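Local coordinates for protein adenylyl-sulfate kinase 1, chloroplastic (Arabidopsis thaliana, PDB 3UIE) that phosphorylates adenosine 5'-phosphosulfate at its 3' position with ATP, making the activated sulfate 3'-phosphoadenylyl sulfate in the chloroplast, at residues 18-26 and 192-200; 105-116 and 161-170. One frame throughout, in Å; residues are numbered along the deposited sequence.

Contact 1: 18-26 and 192-200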
loop_
_atom_site.group_PDB
_atom_site.type_symbol
_atom_site.label_atom_id
_atom_site.label_comp_id
_atom_site.label_asym_id
_atom_site.label_seq_id
_atom_site.Cartn_x
_atom_site.Cartn_y
_atom_site.Cartn_z
ATOM N N GLN A 18 3.223 2.648 -16.037
ATOM C CA GLN A 18 4.676 2.595 -16.243
ATOM C C GLN A 18 5.075 3.564 -17.351
ATOM O O GLN A 18 6.078 4.268 -17.250
ATOM C CB GLN A 18 5.102 1.164 -16.540
ATOM C CG GLN A 18 5.069 0.339 -15.267
ATOM C CD GLN A 18 5.505 -1.095 -15.437
ATOM O OE1 GLN A 18 5.614 -1.824 -14.452
ATOM N NE2 GLN A 18 5.736 -1.520 -16.682
ATOM N N ARG A 19 4.244 3.629 -18.385
ATOM C CA ARG A 19 4.443 4.553 -19.487
ATOM C C ARG A 19 4.417 6.006 -18.999
ATOM O O ARG A 19 5.207 6.837 -19.436
ATOM C CB ARG A 19 3.345 4.329 -20.525
ATOM C CG ARG A 19 3.593 4.979 -21.861
ATOM C CD ARG A 19 2.830 4.231 -22.942
ATOM N NE ARG A 19 1.433 4.022 -22.576
ATOM C CZ ARG A 19 0.480 4.926 -22.763
ATOM N NH1 ARG A 19 0.790 6.100 -23.302
ATOM N NH2 ARG A 19 -0.776 4.665 -22.409
ATOM N N LEU A 20 3.501 6.307 -18.089
ATOM C CA LEU A 20 3.415 7.636 -17.498
ATOM C C LEU A 20 4.685 7.988 -16.698
ATOM O O LEU A 20 5.212 9.096 -16.821
ATOM C CB LEU A 20 2.173 7.728 -16.609
ATOM C CG LEU A 20 1.828 9.063 -15.970
ATOM C CD1 LEU A 20 1.757 10.147 -17.042
ATOM C CD2 LEU A 20 0.500 8.945 -15.251
ATOM N N LEU A 21 5.164 7.047 -15.886
ATOM C CA LEU A 21 6.309 7.278 -15.000
ATOM C C LEU A 21 7.655 7.038 -15.668
ATOM O O LEU A 21 8.687 7.385 -15.101
ATOM C CB LEU A 21 6.237 6.368 -13.767
ATOM C CG LEU A 21 5.031 6.586 -12.854
ATOM C CD1 LEU A 21 4.962 5.492 -11.810
ATOM C CD2 LEU A 21 5.140 7.941 -12.203
ATOM N N ASP A 22 7.646 6.422 -16.847
ATOM C CA ASP A 22 8.886 5.961 -17.492
ATOM C C ASP A 22 9.779 5.095 -16.587
ATOM O O ASP A 22 10.990 5.337 -16.457
ATOM C CB ASP A 22 9.685 7.132 -18.073
ATOM C CG ASP A 22 10.750 6.672 -19.075
ATOM O OD1 ASP A 22 10.647 5.543 -19.610
ATOM O OD2 ASP A 22 11.685 7.451 -19.337
ATOM N N GLN A 23 9.177 4.085 -15.965
ATOM C CA GLN A 23 9.910 3.103 -15.160
ATOM C C GLN A 23 9.026 1.877 -15.023
ATOM O O GLN A 23 7.863 1.902 -15.429
ATOM C CB GLN A 23 10.217 3.647 -13.767
ATOM C CG GLN A 23 8.938 3.940 -12.947
ATOM C CD GLN A 23 9.242 4.698 -11.665
ATOM O OE1 GLN A 23 9.937 5.710 -11.687
ATOM N NE2 GLN A 23 8.703 4.222 -10.546
ATOM N N LYS A 24 9.574 0.815 -14.440
ATOM C CA LYS A 24 8.807 -0.394 -14.186
ATOM C C LYS A 24 8.601 -0.605 -12.692
ATOM O O LYS A 24 9.540 -0.464 -11.900
ATOM C CB LYS A 24 9.503 -1.612 -14.809
ATOM C CG LYS A 24 9.485 -1.557 -16.330
ATOM C CD LYS A 24 10.004 -2.827 -16.950
ATOM C CE LYS A 24 10.062 -2.701 -18.461
ATOM N NZ LYS A 24 11.108 -1.737 -18.907
ATOM N N GLY A 25 7.363 -0.920 -12.318
ATOM C CA GLY A 25 7.033 -1.197 -10.936
ATOM C C GLY A 25 7.772 -2.448 -10.497
ATOM O O GLY A 25 7.923 -3.386 -11.272
ATOM N N CYS A 26 8.246 -2.468 -9.262
ATOM C CA CYS A 26 8.955 -3.643 -8.778
ATOM C C CYS A 26 9.058 -3.566 -7.273
ATOM O O CYS A 26 8.712 -2.548 -6.679
ATOM C CB CYS A 26 10.346 -3.755 -9.417
ATOM S SG CYS A 26 11.395 -2.279 -9.225
ATOM N N LEU A 192 19.373 -2.363 -11.376
ATOM C CA LEU A 192 18.026 -2.027 -11.850
ATOM C C LEU A 192 18.099 -1.457 -13.262
ATOM O O LEU A 192 17.269 -1.769 -14.118
ATOM C CB LEU A 192 17.353 -1.019 -10.912
ATOM C CG LEU A 192 17.095 -1.558 -9.499
ATOM C CD1 LEU A 192 16.607 -0.461 -8.553
ATOM C CD2 LEU A 192 16.130 -2.752 -9.531
ATOM N N ASP A 193 19.092 -0.608 -13.498
ATOM C CA ASP A 193 19.229 0.019 -14.802
ATOM C C ASP A 193 19.463 -1.047 -15.879
ATOM O O ASP A 193 18.774 -1.071 -16.920
ATOM C CB ASP A 193 20.382 1.012 -14.772
ATOM C CG ASP A 193 20.452 1.861 -16.018
ATOM O OD1 ASP A 193 19.655 1.627 -16.943
ATOM O OD2 ASP A 193 21.316 2.757 -16.076
ATOM N N ASN A 194 20.423 -1.934 -15.628
ATOM C CA ASN A 194 20.712 -3.009 -16.574
ATOM C C ASN A 194 19.530 -3.948 -16.817
ATOM O O ASN A 194 19.336 -4.403 -17.933
ATOM C CB ASN A 194 21.957 -3.812 -16.149
ATOM C CG ASN A 194 23.253 -3.128 -16.536
ATOM O OD1 ASN A 194 23.244 -2.008 -17.044
ATOM N ND2 ASN A 194 24.376 -3.799 -16.300
ATOM N N LYS A 195 18.755 -4.245 -15.770
ATOM C CA LYS A 195 17.595 -5.124 -15.908
ATOM C C LYS A 195 16.398 -4.418 -16.565
ATOM O O LYS A 195 15.384 -5.051 -16.856
ATOM C CB LYS A 195 17.186 -5.726 -14.562
ATOM C CG LYS A 195 18.185 -6.724 -14.018
ATOM C CD LYS A 195 18.112 -8.047 -14.774
ATOM C CE LYS A 195 19.143 -9.028 -14.250
ATOM N NZ LYS A 195 18.918 -10.391 -14.797
ATOM N N GLY A 196 16.525 -3.117 -16.808
ATOM C CA GLY A 196 15.528 -2.382 -17.568
ATOM C C GLY A 196 14.390 -1.795 -16.751
ATOM O O GLY A 196 13.383 -1.378 -17.313
ATOM N N TYR A 197 14.551 -1.740 -15.430
ATOM C CA TYR A 197 13.494 -1.232 -14.547
ATOM C C TYR A 197 13.397 0.294 -14.495
ATOM O O TYR A 197 12.436 0.834 -13.950
ATOM C CB TYR A 197 13.650 -1.823 -13.131
ATOM C CG TYR A 197 13.150 -3.243 -13.051
ATOM C CD1 TYR A 197 11.904 -3.573 -13.550
ATOM C CD2 TYR A 197 13.940 -4.262 -12.529
ATOM C CE1 TYR A 197 11.438 -4.862 -13.515
ATOM C CE2 TYR A 197 13.479 -5.570 -12.487
ATOM C CZ TYR A 197 12.220 -5.857 -12.986
ATOM O OH TYR A 197 11.722 -7.138 -12.971
ATOM N N LEU A 198 14.367 0.990 -15.081
ATOM C CA LEU A 198 14.393 2.443 -14.987
ATOM C C LEU A 198 13.899 3.118 -16.262
ATOM O O LEU A 198 14.153 4.291 -16.491
ATOM C CB LEU A 198 15.783 2.947 -14.596
ATOM C CG LEU A 198 16.370 2.253 -13.369
ATOM C CD1 LEU A 198 17.651 2.937 -12.918
ATOM C CD2 LEU A 198 15.348 2.234 -12.223
ATOM N N GLN A 199 13.172 2.368 -17.080
ATOM C CA GLN A 199 12.511 2.936 -18.245
ATOM C C GLN A 199 11.244 2.135 -18.485
ATOM O O GLN A 199 11.175 0.965 -18.123
ATOM C CB GLN A 199 13.415 2.828 -19.469
ATOM C CG GLN A 199 13.570 1.395 -19.938
ATOM C CD GLN A 199 14.620 1.227 -21.013
ATOM O OE1 GLN A 199 15.460 2.103 -21.227
ATOM N NE2 GLN A 199 14.578 0.090 -21.701
ATOM N N ALA A 200 10.240 2.759 -19.092
ATOM C CA ALA A 200 9.014 2.045 -19.423
ATOM C C ALA A 200 9.323 0.905 -20.387
ATOM O O ALA A 200 8.773 -0.195 -20.291
ATOM C CB ALA A 200 8.014 2.988 -20.037
ATOM O OXT ALA A 200 10.143 1.072 -21.289
HETATM O O HOH W 1 6.324 -0.874 -19.317
HETATM O O HOH W 2 11.371 -1.810 -21.882
#

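Contact 2: 105-116 and 161-170. With ADX (adenosine-5'-phosphosulfate), chain D.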
loop_
_atom_site.group_PDB
_atom_site.type_symbol
_atom_site.label_atom_id
_atom_site.label_comp_id
_atom_site.label_asym_id
_atom_site.label_seq_id
_atom_site.Cartn_x
_atom_site.Cartn_y
_atom_site.Cartn_z
ATOM N N ILE A 105 13.524 -6.588 8.818
ATOM C CA ILE A 105 14.410 -7.697 9.186
ATOM C C ILE A 105 14.007 -8.957 8.429
ATOM O O ILE A 105 14.853 -9.656 7.873
ATOM C CB ILE A 105 14.418 -7.961 10.711
ATOM C CG1 ILE A 105 14.983 -6.748 11.451
ATOM C CG2 ILE A 105 15.244 -9.218 11.038
ATOM C CD1 ILE A 105 14.952 -6.879 12.975
ATOM N N SER A 106 12.702 -9.222 8.400
ATOM C CA SER A 106 12.118 -10.370 7.682
ATOM C C SER A 106 12.975 -11.629 7.776
ATOM O O SER A 106 13.507 -12.101 6.777
ATOM C CB SER A 106 11.807 -10.013 6.220
ATOM O OG SER A 106 12.887 -9.341 5.593
ATOM N N PRO A 107 13.111 -12.175 8.994
ATOM C CA PRO A 107 14.125 -13.201 9.279
ATOM C C PRO A 107 13.845 -14.574 8.668
ATOM O O PRO A 107 14.777 -15.334 8.492
ATOM C CB PRO A 107 14.105 -13.284 10.814
ATOM C CG PRO A 107 12.709 -12.884 11.179
ATOM C CD PRO A 107 12.330 -11.814 10.189
ATOM N N TYR A 108 12.592 -14.880 8.353
ATOM C CA TYR A 108 12.214 -16.229 7.944
ATOM C C TYR A 108 12.185 -16.391 6.425
ATOM O O TYR A 108 11.507 -15.659 5.702
ATOM C CB TYR A 108 10.858 -16.601 8.553
ATOM C CG TYR A 108 10.771 -16.330 10.043
ATOM C CD1 TYR A 108 11.855 -16.570 10.886
ATOM C CD2 TYR A 108 9.611 -15.822 10.602
ATOM C CE1 TYR A 108 11.766 -16.317 12.257
ATOM C CE2 TYR A 108 9.515 -15.564 11.957
ATOM C CZ TYR A 108 10.590 -15.810 12.779
ATOM O OH TYR A 108 10.467 -15.545 14.127
ATOM N N ARG A 109 12.932 -17.378 5.961
ATOM C CA ARG A 109 13.120 -17.652 4.547
ATOM C C ARG A 109 11.781 -17.971 3.879
ATOM O O ARG A 109 11.459 -17.448 2.812
ATOM C CB ARG A 109 14.094 -18.844 4.440
ATOM C CG ARG A 109 14.686 -19.131 3.089
ATOM C CD ARG A 109 15.762 -20.240 3.211
ATOM N NE ARG A 109 16.981 -19.735 3.828
ATOM C CZ ARG A 109 17.634 -20.314 4.836
ATOM N NH1 ARG A 109 17.202 -21.442 5.372
ATOM N NH2 ARG A 109 18.735 -19.758 5.306
ATOM N N THR A 110 10.994 -18.824 4.524
ATOM C CA THR A 110 9.694 -19.220 3.984
ATOM C C THR A 110 8.788 -18.011 3.766
ATOM O O THR A 110 8.022 -17.964 2.795
ATOM C CB THR A 110 8.984 -20.251 4.899
ATOM O OG1 THR A 110 7.786 -20.723 4.268
ATOM C CG2 THR A 110 8.644 -19.641 6.260
ATOM N N ASP A 111 8.852 -17.036 4.667
ATOM C CA ASP A 111 7.983 -15.864 4.546
ATOM C C ASP A 111 8.461 -14.896 3.471
ATOM O O ASP A 111 7.647 -14.355 2.732
ATOM C CB ASP A 111 7.813 -15.162 5.889
ATOM C CG ASP A 111 7.152 -16.044 6.912
ATOM O OD1 ASP A 111 6.123 -16.668 6.573
ATOM O OD2 ASP A 111 7.664 -16.133 8.043
ATOM N N ARG A 112 9.775 -14.679 3.368
ATOM C CA ARG A 112 10.280 -13.880 2.248
ATOM C C ARG A 112 9.992 -14.562 0.911
ATOM O O ARG A 112 9.664 -13.891 -0.063
ATOM C CB ARG A 112 11.774 -13.574 2.363
ATOM C CG ARG A 112 12.183 -12.814 3.608
ATOM C CD ARG A 112 13.638 -12.319 3.463
ATOM N NE ARG A 112 14.550 -13.421 3.118
ATOM C CZ ARG A 112 15.202 -14.161 4.008
ATOM N NH1 ARG A 112 15.066 -13.922 5.314
ATOM N NH2 ARG A 112 15.991 -15.148 3.595
ATOM N N ASP A 113 10.134 -15.886 0.848
ATOM C CA ASP A 113 9.864 -16.598 -0.403
ATOM C C ASP A 113 8.407 -16.466 -0.830
ATOM O O ASP A 113 8.100 -16.406 -2.026
ATOM C CB ASP A 113 10.257 -18.081 -0.310
ATOM C CG ASP A 113 11.759 -18.278 -0.126
ATOM O OD1 ASP A 113 12.548 -17.322 -0.344
ATOM O OD2 ASP A 113 12.151 -19.403 0.235
ATOM N N ALA A 114 7.505 -16.417 0.142
ATOM C CA ALA A 114 6.090 -16.253 -0.179
ATOM C C ALA A 114 5.816 -14.863 -0.760
ATOM O O ALA A 114 4.989 -14.716 -1.652
ATOM C CB ALA A 114 5.222 -16.518 1.044
ATOM N N CYS A 115 6.538 -13.852 -0.286
ATOM C CA CYS A 115 6.396 -12.514 -0.854
ATOM C C CYS A 115 6.865 -12.517 -2.299
ATOM O O CYS A 115 6.258 -11.887 -3.162
ATOM C CB CYS A 115 7.201 -11.483 -0.057
ATOM S SG CYS A 115 6.579 -11.242 1.599
ATOM N N ARG A 116 7.965 -13.218 -2.556
ATOM C CA ARG A 116 8.473 -13.363 -3.921
ATOM C C ARG A 116 7.456 -14.009 -4.849
ATOM O O ARG A 116 7.301 -13.593 -5.997
ATOM C CB ARG A 116 9.794 -14.175 -3.920
ATOM C CG ARG A 116 10.295 -14.550 -5.310
ATOM C CD ARG A 116 11.579 -15.419 -5.240
ATOM N NE ARG A 116 12.724 -14.752 -4.613
ATOM C CZ ARG A 116 13.632 -14.029 -5.264
ATOM N NH1 ARG A 116 13.517 -13.831 -6.571
ATOM N NH2 ARG A 116 14.641 -13.475 -4.598
ATOM N N ASP A 161 16.277 -15.664 18.533
ATOM C CA ASP A 161 15.369 -16.029 17.450
ATOM C C ASP A 161 16.191 -16.102 16.169
ATOM O O ASP A 161 17.140 -15.339 15.995
ATOM C CB ASP A 161 14.237 -15.011 17.314
ATOM C CG ASP A 161 13.014 -15.585 16.611
ATOM O OD1 ASP A 161 12.475 -16.611 17.078
ATOM O OD2 ASP A 161 12.595 -15.017 15.581
ATOM N N PRO A 162 15.859 -17.046 15.279
ATOM C CA PRO A 162 16.767 -17.245 14.144
ATOM C C PRO A 162 16.644 -16.184 13.053
ATOM O O PRO A 162 15.562 -15.643 12.827
ATOM C CB PRO A 162 16.354 -18.621 13.604
ATOM C CG PRO A 162 14.941 -18.796 14.042
ATOM C CD PRO A 162 14.819 -18.084 15.361
ATOM N N TYR A 163 17.764 -15.862 12.415
ATOM C CA TYR A 163 17.723 -15.144 11.152
ATOM C C TYR A 163 18.161 -16.126 10.083
ATOM O O TYR A 163 19.223 -16.741 10.208
ATOM C CB TYR A 163 18.634 -13.902 11.117
ATOM C CG TYR A 163 18.573 -13.246 9.747
ATOM C CD1 TYR A 163 17.530 -12.382 9.415
ATOM C CD2 TYR A 163 19.514 -13.540 8.773
ATOM C CE1 TYR A 163 17.444 -11.811 8.148
ATOM C CE2 TYR A 163 19.440 -12.976 7.516
ATOM C CZ TYR A 163 18.399 -12.121 7.203
ATOM O OH TYR A 163 18.321 -11.573 5.942
ATOM N N GLU A 164 17.338 -16.283 9.048
ATOM C CA GLU A 164 17.625 -17.202 7.952
ATOM C C GLU A 164 18.038 -16.450 6.691
ATOM O O GLU A 164 17.198 -15.869 6.011
ATOM C CB GLU A 164 16.400 -18.083 7.687
ATOM C CG GLU A 164 15.965 -18.870 8.927
ATOM C CD GLU A 164 14.696 -19.680 8.718
ATOM O OE1 GLU A 164 13.883 -19.309 7.850
ATOM O OE2 GLU A 164 14.511 -20.690 9.428
ATOM N N PRO A 165 19.347 -16.441 6.378
ATOM C CA PRO A 165 19.765 -15.680 5.196
ATOM C C PRO A 165 19.191 -16.233 3.890
ATOM O O PRO A 165 18.886 -17.419 3.787
ATOM C CB PRO A 165 21.291 -15.822 5.216
ATOM C CG PRO A 165 21.532 -17.079 5.955
ATOM C CD PRO A 165 20.483 -17.112 7.027
ATOM N N PRO A 166 19.037 -15.361 2.889
ATOM C CA PRO A 166 18.560 -15.798 1.578
ATOM C C PRO A 166 19.566 -16.762 0.962
ATOM O O PRO A 166 20.764 -16.582 1.134
ATOM C CB PRO A 166 18.521 -14.500 0.765
ATOM C CG PRO A 166 18.432 -13.414 1.783
ATOM C CD PRO A 166 19.240 -13.903 2.951
ATOM N N LEU A 167 19.066 -17.765 0.259
ATOM C CA LEU A 167 19.919 -18.773 -0.363
ATOM C C LEU A 167 20.263 -18.387 -1.791
ATOM O O LEU A 167 21.247 -18.855 -2.346
ATOM C CB LEU A 167 19.219 -20.130 -0.355
ATOM C CG LEU A 167 18.826 -20.646 1.025
ATOM C CD1 LEU A 167 18.192 -22.015 0.923
ATOM C CD2 LEU A 167 20.034 -20.668 1.936
ATOM N N ASN A 168 19.448 -17.531 -2.395
ATOM C CA ASN A 168 19.654 -17.208 -3.794
ATOM C C ASN A 168 19.190 -15.806 -4.135
ATOM O O ASN A 168 18.359 -15.616 -5.021
ATOM C CB ASN A 168 18.921 -18.220 -4.677
ATOM C CG ASN A 168 19.459 -18.241 -6.089
ATOM O OD1 ASN A 168 20.626 -17.920 -6.317
ATOM N ND2 ASN A 168 18.611 -18.605 -7.049
ATOM N N CYS A 169 19.716 -14.816 -3.431
ATOM C CA CYS A 169 19.186 -13.463 -3.615
ATOM C C CYS A 169 19.831 -12.821 -4.830
ATOM O O CYS A 169 20.901 -13.256 -5.277
ATOM C CB CYS A 169 19.404 -12.619 -2.366
ATOM S SG CYS A 169 21.109 -12.379 -1.929
ATOM N N GLU A 170 19.169 -11.802 -5.368
ATOM C CA GLU A 170 19.632 -11.109 -6.561
ATOM C C GLU A 170 20.853 -10.249 -6.250
ATOM O O GLU A 170 21.747 -10.109 -7.079
ATOM C CB GLU A 170 18.514 -10.222 -7.125
ATOM C CG GLU A 170 17.445 -10.954 -7.928
ATOM C CD GLU A 170 16.531 -11.828 -7.089
ATOM O OE1 GLU A 170 16.422 -11.598 -5.871
ATOM O OE2 GLU A 170 15.903 -12.751 -7.656
HETATM S SB ADX D . 10.377 -8.277 11.394
HETATM O O1B ADX D . 8.993 -8.425 11.747
HETATM O O2B ADX D . 11.125 -9.447 11.907
HETATM O O3B ADX D . 10.562 -8.220 9.930
HETATM P PA ADX D . 10.751 -5.531 11.604
HETATM O O1A ADX D . 9.328 -5.300 11.170
HETATM O O2A ADX D . 11.751 -5.061 10.558
HETATM O O3A ADX D . 10.972 -7.050 12.040
HETATM O "O5'" ADX D . 10.961 -4.713 12.935
HETATM C "C5'" ADX D . 12.252 -4.521 13.430
HETATM C "C4'" ADX D . 12.432 -3.378 14.285
HETATM O "O4'" ADX D . 11.673 -3.559 15.476
HETATM C "C3'" ADX D . 13.863 -3.288 14.674
HETATM O "O3'" ADX D . 14.346 -2.036 14.302
HETATM C "C2'" ADX D . 13.897 -3.326 16.079
HETATM O "O2'" ADX D . 14.287 -2.053 16.474
HETATM C "C1'" ADX D . 12.522 -3.526 16.583
HETATM N N9 ADX D . 12.416 -4.678 17.438
HETATM C C8 ADX D . 11.767 -4.727 18.624
HETATM N N7 ADX D . 11.813 -5.987 19.093
HETATM C C5 ADX D . 12.495 -6.738 18.202
HETATM C C6 ADX D . 12.866 -8.096 18.147
HETATM N N6 ADX D . 12.483 -8.983 19.198
HETATM N N1 ADX D . 13.582 -8.557 17.091
HETATM C C2 ADX D . 13.934 -7.727 16.095
HETATM N N3 ADX D . 13.591 -6.418 16.118
HETATM C C4 ADX D . 12.878 -5.904 17.144
HETATM O O HOH W 3 11.627 -20.442 6.920
#

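Contact 1: 18-26 and 192-200
Gly-196 meets the ammonium group of Lys-24 with its carbonyl: Lys-24 NZ donates to Gly-196 O over 2.8 Å. This glycine ends helix 181-195 in a Schellman motif, its positive phi (89°) bringing the chain round into a type I turn that runs from Gly-196 to Gln-199; at these angles a CB would collide with Lys-195 O, so glycine is needed. In Tyr-197 the backbone and the ring both take part. Its carbonyl O accepts from Lys-24 N at 2.9 Å, the donor standing above the carbonyl plane, while ring atom CD1 lies 3.3 Å from Lys-24 CB, which comes in at the ring edge. Cys-26 lies over one face of the Tyr-197 ring, its SG 4.6 Å from that ring's centroid, a sulfur-aromatic contact at some distance. The tyrosine hydroxyl reaches on to Gly-122 and Asp-123. In this P-loop kinase domain the contact brings the C-terminal tail against the link between helix 14-21 and the central strand 26-31. Leu-198, buried and pointing away from 18-26, packs on Ile-99 of strand 99-103, where an aliphatic side chain fits. Gln-199 offers its carbonyl O to Lys-24 NZ at 2.8 Å. The lysine suits the spot because its long chain runs nearly straight and then bends at the last torsion (chi4 69°), setting NZ between the carbonyls of Gly-196 and Gln-199, the two ends of the turn. Ala-200 N donates almost straight (173°) to Asp-22 OD1, on the anti side of that carboxylate, and its small CB packs 3.6 Å from Gln-18 O. The terminal carboxylate bonds weakly to Lys-24 NZ through O and forms a long salt bridge with it through OXT; one water bridges O to Gln-18 NE2, another OXT to Lys-24 NZ.

Contact 2: 105-116 and 161-170
Pro-107 and Tyr-163 bring the two backbones within 4.5 Å at their CA atoms, and next to them Glu-164 N donates to Pro-107 O in the carbonyl plane. Tyr-163, its CG anti to the backbone N (chi1 178°), lays ring atom CD1 3.8 Å from Pro-107 CB, and its hydroxyl bonds Thr-31. Tyr-108 OH binds the syn lone pair of Asp-161 OD2 at 2.6 Å, ring and carboxylate planes steeply inclined. Glu-164 turns its carboxylate to the start of helix 109-117: OE1 accepts from Arg-109 N at 2.9 Å and, through a water, from Thr-110 N, so it meets the first amides of a helix end whose positive dipole probably steadies its charge. Three arginines spaced three and four residues apart, hence on one side of the helix, then grip the 161-170 loop. Arg-109 holds Pro-165 O side-on through NE and NH2, its guanidinium sandwiched between Glu-164 CB and the branched end of Leu-167. Arg-112 approaches Glu-164 O end-on, with NH2 at 2.8 Å and NH1 at 3.0 Å, while NH1 also binds Ser-106 O and NE pairs with Glu-126. An alanine in place of Arg-112 would probably leave Glu-164 O and Ser-106 O without these donors and Glu-126 without one of its cationic mates. Arg-116 meets Glu-170 end-on, one nitrogen to each oxygen in nearly coplanar groups. Ahead of the helix, Ile-105 N and Ser-106 N bind adenosine-5'-phosphosulfate on its phosphate and sulfate oxygens, and Ser-106 is, as in relatives, the probable phosphoserine intermediate; Ile-105 CD1 packs against the adenine. Side chains here touch helix 76-95 (Tyr-108, Cys-115) and the sheet, where Arg-112 reaches strand 26-31 and Pro-166 lies on strand 124-129.

How the contacts relate
From the N terminus, helix 14-21 leads through residues 18-26 into strand 26-31, and the chain returns to this place only at its last residues, so contact 1 closes a loop over nearly the whole kinase domain. Within that loop lies contact 2, which closes a much shorter one: the chain leaves strand 99-103, passes through helix 109-117, strand 124-129 and helices 133-139 and 144-149, and comes back along 161-170 just before strand 171-173. The loops nest without crossing. Contact 1 ties the chain ends together beside the sheet; contact 2 joins the substrate-binding turn and helix 109-117 to the loop leading into strand 171-173. Their centres lie about 25 Å apart, their nearest atoms about 7 Å.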